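Side-chain contacts in HTH-type transcriptional regulator PrpR (PDB 6D2S), which regulates, as a DNA-binding transcription factor, the genes for short-chain fatty acid catabolism through the glyoxylate and methylcitrate cycles in Mycobacterium tuberculosis: residues E140-R143 / A144-L148; I152-L155 / G156-F159. All blocks are in the same frame, centred on the assembly; numbering follows the deposited sequence.

Contact 1 of 2, residues E140-R143 / A144-L148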
# COMPACT_ATOMS: atom_id res chain seq x y z
N GLU A 140 4.49 8.54 -12.17
CA GLU A 140 5.07 9.57 -11.31
C GLU A 140 5.77 8.95 -10.12
O GLU A 140 6.88 9.37 -9.75
CB GLU A 140 3.97 10.54 -10.86
CG GLU A 140 4.48 11.62 -9.91
CD GLU A 140 3.39 12.61 -9.50
OE1 GLU A 140 2.38 12.74 -10.23
OE2 GLU A 140 3.55 13.26 -8.45
N PHE A 141 5.14 7.96 -9.48
CA PHE A 141 5.73 7.32 -8.31
C PHE A 141 6.98 6.53 -8.69
O PHE A 141 8.00 6.60 -7.99
CB PHE A 141 4.69 6.41 -7.65
CG PHE A 141 5.19 5.73 -6.42
CD1 PHE A 141 5.37 6.45 -5.24
CD2 PHE A 141 5.48 4.36 -6.42
CE1 PHE A 141 5.85 5.81 -4.08
CE2 PHE A 141 5.94 3.72 -5.28
CZ PHE A 141 6.13 4.45 -4.11
N HIS A 142 6.91 5.79 -9.80
CA HIS A 142 8.07 5.04 -10.27
C HIS A 142 9.24 5.98 -10.55
O HIS A 142 10.37 5.72 -10.13
CB HIS A 142 7.70 4.24 -11.53
CG HIS A 142 8.81 3.40 -12.07
ND1 HIS A 142 9.71 3.86 -13.00
CD2 HIS A 142 9.15 2.11 -11.81
CE1 HIS A 142 10.57 2.90 -13.29
NE2 HIS A 142 10.25 1.82 -12.59
N ARG A 143 8.97 7.08 -11.27
CA ARG A 143 10.02 8.06 -11.54
C ARG A 143 10.59 8.62 -10.25
O ARG A 143 11.81 8.78 -10.12
CB ARG A 143 9.46 9.18 -12.42
CG ARG A 143 10.46 10.27 -12.79
CD ARG A 143 9.87 11.26 -13.79
NE ARG A 143 8.75 12.03 -13.24
CZ ARG A 143 7.46 11.82 -13.53
NH1 ARG A 143 7.12 10.85 -14.37
NH2 ARG A 143 6.52 12.57 -12.98
N ALA A 144 9.73 8.90 -9.26
CA ALA A 144 10.21 9.44 -8.00
C ALA A 144 11.04 8.42 -7.24
O ALA A 144 12.06 8.76 -6.62
CB ALA A 144 9.03 9.90 -7.13
N ALA A 145 10.62 7.15 -7.26
CA ALA A 145 11.40 6.12 -6.59
C ALA A 145 12.80 6.01 -7.20
O ALA A 145 13.80 5.90 -6.48
CB ALA A 145 10.67 4.78 -6.65
N GLU A 146 12.89 6.07 -8.53
CA GLU A 146 14.22 5.99 -9.12
C GLU A 146 15.06 7.20 -8.75
O GLU A 146 16.24 7.06 -8.41
CB GLU A 146 14.13 5.80 -10.64
CG GLU A 146 13.53 4.46 -11.06
CD GLU A 146 14.47 3.25 -10.90
OE1 GLU A 146 15.71 3.44 -10.85
OE2 GLU A 146 13.96 2.10 -10.82
N GLN A 147 14.48 8.40 -8.79
CA GLN A 147 15.27 9.60 -8.55
C GLN A 147 15.61 9.81 -7.08
O GLN A 147 16.59 10.50 -6.77
CB GLN A 147 14.54 10.83 -9.09
CG GLN A 147 14.36 10.77 -10.60
CD GLN A 147 13.61 11.96 -11.13
OE1 GLN A 147 13.22 12.85 -10.38
NE2 GLN A 147 13.40 11.99 -12.45
N LEU A 148 14.83 9.23 -6.17
CA LEU A 148 15.13 9.25 -4.75
C LEU A 148 15.81 7.97 -4.29
O LEU A 148 15.95 7.76 -3.08
CB LEU A 148 13.86 9.48 -3.94
CG LEU A 148 13.31 10.91 -4.03
CD1 LEU A 148 11.95 11.00 -3.32
CD2 LEU A 148 14.29 11.92 -3.45
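Four successive i to i+4 hydrogen bonds tie residues 140-143 to residues 144-148, from Ala144 N to Glu140 O (2.9 Å) through to Gln147 N to Arg143 O (3.0 Å). The shortest joins Ala145 N to Phe141 O at 2.8 Å. These are the later turns of an alpha-helix, which Leu148 leaves. On one flank His142 and Glu146 run side by side: with CG of His142 anti to the backbone N (chi1 -178°), the imidazole reaches along the helix until CE1 lies 4.0 Å from Glu146 CG. Ring and carboxylate planes differ by 43°, and the polar ends look elsewhere: His142 NE2 bonds to Arg179 O, while the Glu146 carboxylate is shared between Tyr150 OH and a salt bridge to Lys274. The histidine carbon thus merely touches the glutamate CH2, and both residues use their reach to bind other parts of the chain. On the more exposed flank, in the conformer modelled for Arg143, its CG meets Gln147 NE2 at 3.4 Å, the long flexible chains lying alongside each other. Ala144 and Ala145 are buried, their small methyls letting neighbours approach closely. Ala144 faces Leu155 and Phe159 of helix 152-159, whereas Phe141 packs on Val166 and Leu170 of helix 163-170, which Ala145 also touches at Leu170.

Contact 2 of 2, residues I152-L155 / G156-F159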
# COMPACT_ATOMS: atom_id res chain seq x y z
N ILE A 152 12.39 5.35 1.26
CA ILE A 152 10.98 5.23 1.63
C ILE A 152 10.51 6.47 2.37
O ILE A 152 9.38 6.94 2.17
CB ILE A 152 10.78 3.95 2.48
CG1 ILE A 152 11.17 2.71 1.66
CG2 ILE A 152 9.31 3.86 2.95
CD1 ILE A 152 11.57 1.52 2.52
N ASP A 153 11.35 7.01 3.25
CA ASP A 153 10.96 8.20 4.01
C ASP A 153 10.81 9.43 3.12
O ASP A 153 9.86 10.21 3.28
CB ASP A 153 11.98 8.45 5.12
CG ASP A 153 11.94 7.38 6.20
OD1 ASP A 153 10.87 7.24 6.83
OD2 ASP A 153 12.94 6.66 6.39
N LEU A 154 11.76 9.66 2.21
CA LEU A 154 11.63 10.81 1.33
C LEU A 154 10.45 10.66 0.38
O LEU A 154 9.78 11.65 0.05
CB LEU A 154 12.92 11.04 0.54
CG LEU A 154 14.12 11.53 1.33
CD1 LEU A 154 15.28 11.87 0.38
CD2 LEU A 154 13.76 12.73 2.19
N LEU A 155 10.19 9.44 -0.11
CA LEU A 155 8.98 9.21 -0.90
C LEU A 155 7.73 9.52 -0.09
O LEU A 155 6.79 10.14 -0.60
CB LEU A 155 8.94 7.75 -1.39
CG LEU A 155 9.91 7.40 -2.52
CD1 LEU A 155 10.06 5.88 -2.64
CD2 LEU A 155 9.39 8.01 -3.81
N GLY A 156 7.70 9.10 1.17
CA GLY A 156 6.54 9.40 2.00
C GLY A 156 6.34 10.89 2.18
O GLY A 156 5.22 11.41 2.05
N ARG A 157 7.41 11.61 2.47
CA ARG A 157 7.30 13.06 2.62
C ARG A 157 6.92 13.72 1.31
O ARG A 157 6.14 14.68 1.30
CB ARG A 157 8.62 13.63 3.16
CG ARG A 157 8.89 13.22 4.59
CD ARG A 157 9.89 14.15 5.25
NE ARG A 157 11.26 13.71 5.04
CZ ARG A 157 11.87 12.80 5.80
NH1 ARG A 157 11.21 12.25 6.82
NH2 ARG A 157 13.12 12.45 5.55
N ARG A 158 7.45 13.23 0.19
CA ARG A 158 7.14 13.83 -1.10
C ARG A 158 5.66 13.69 -1.44
O ARG A 158 5.04 14.65 -1.93
CB ARG A 158 7.99 13.18 -2.19
CG ARG A 158 7.58 13.59 -3.60
CD ARG A 158 8.73 13.42 -4.57
NE ARG A 158 8.30 13.48 -5.96
CZ ARG A 158 9.14 13.53 -6.99
NH1 ARG A 158 10.45 13.53 -6.79
NH2 ARG A 158 8.67 13.57 -8.23
N PHE A 159 5.09 12.51 -1.23
CA PHE A 159 3.69 12.27 -1.57
C PHE A 159 2.74 12.47 -0.40
O PHE A 159 1.52 12.47 -0.61
CB PHE A 159 3.51 10.86 -2.16
CG PHE A 159 4.15 10.71 -3.50
CD1 PHE A 159 3.47 11.09 -4.65
CD2 PHE A 159 5.45 10.25 -3.62
CE1 PHE A 159 4.06 10.97 -5.90
CE2 PHE A 159 6.05 10.13 -4.88
CZ PHE A 159 5.35 10.49 -6.02
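The amide of Arg158 donates to Leu154 O at 2.8 Å, the shortest hydrogen bond between residues 152-155 and 156-159, with an N-H...O angle of 151°. It belongs to the alpha-helical i to i+4 pattern of a short two-turn helix in the IrrE N-terminal-like region. Asp153 O accepts from Arg157 N at 2.9 Å. In the conformer modelled, one of two for this arginine, a bend at chi3 (-89°) folds the chain back over its own helix; one guanidinium face then lies over Asp153 O without a hydrogen bond to it, and NH2 comes 3.4 Å from CD2 of Leu154. The two side chains cross at a slant on the exposed side, where a long charged chain can cover an aliphatic one and keep its head near water. The Asp153 carboxylate turns instead to a salt bridge with Lys245. Gly156, its N bonded to Ile152 O, takes little room at a buried position because it has no side chain. On the inner side Leu155 and Phe159 point the same way, packing on Ala144 of helix 138-147, with Phe159 also against Glu140, and CD2 of Leu155 comes 4.1 Å from CE2 of Phe159. Arg158 CG sits over one face of the phenyl ring, offset toward its rim, while Leu155 O meets the ring at its edge, in plane, 3.3 Å from Phe159 CD2.

Overall arrangement
Contact 1, on helix 138-147, precedes contact 2, on helix 152-159, with a short connection between them; their centres are 10 Å apart on the same side of the chain's centre. The two helices pack on each other: the small methyl of Ala144 lets the Phe159 ring come close, CB to CE2 3.7 Å, while Leu155 CD2 reaches the backbone at Ala145. Helix 163-170 is a shared neighbour, touched by Phe141, Ala145 and Ile152. Both contacts belong to the IrrE N-terminal-like region, and salt bridges to Lys274 and Lys245 link them to the C-terminal regulator region. This chain is one piece of PrpR; gene regulation is the work of the whole protein.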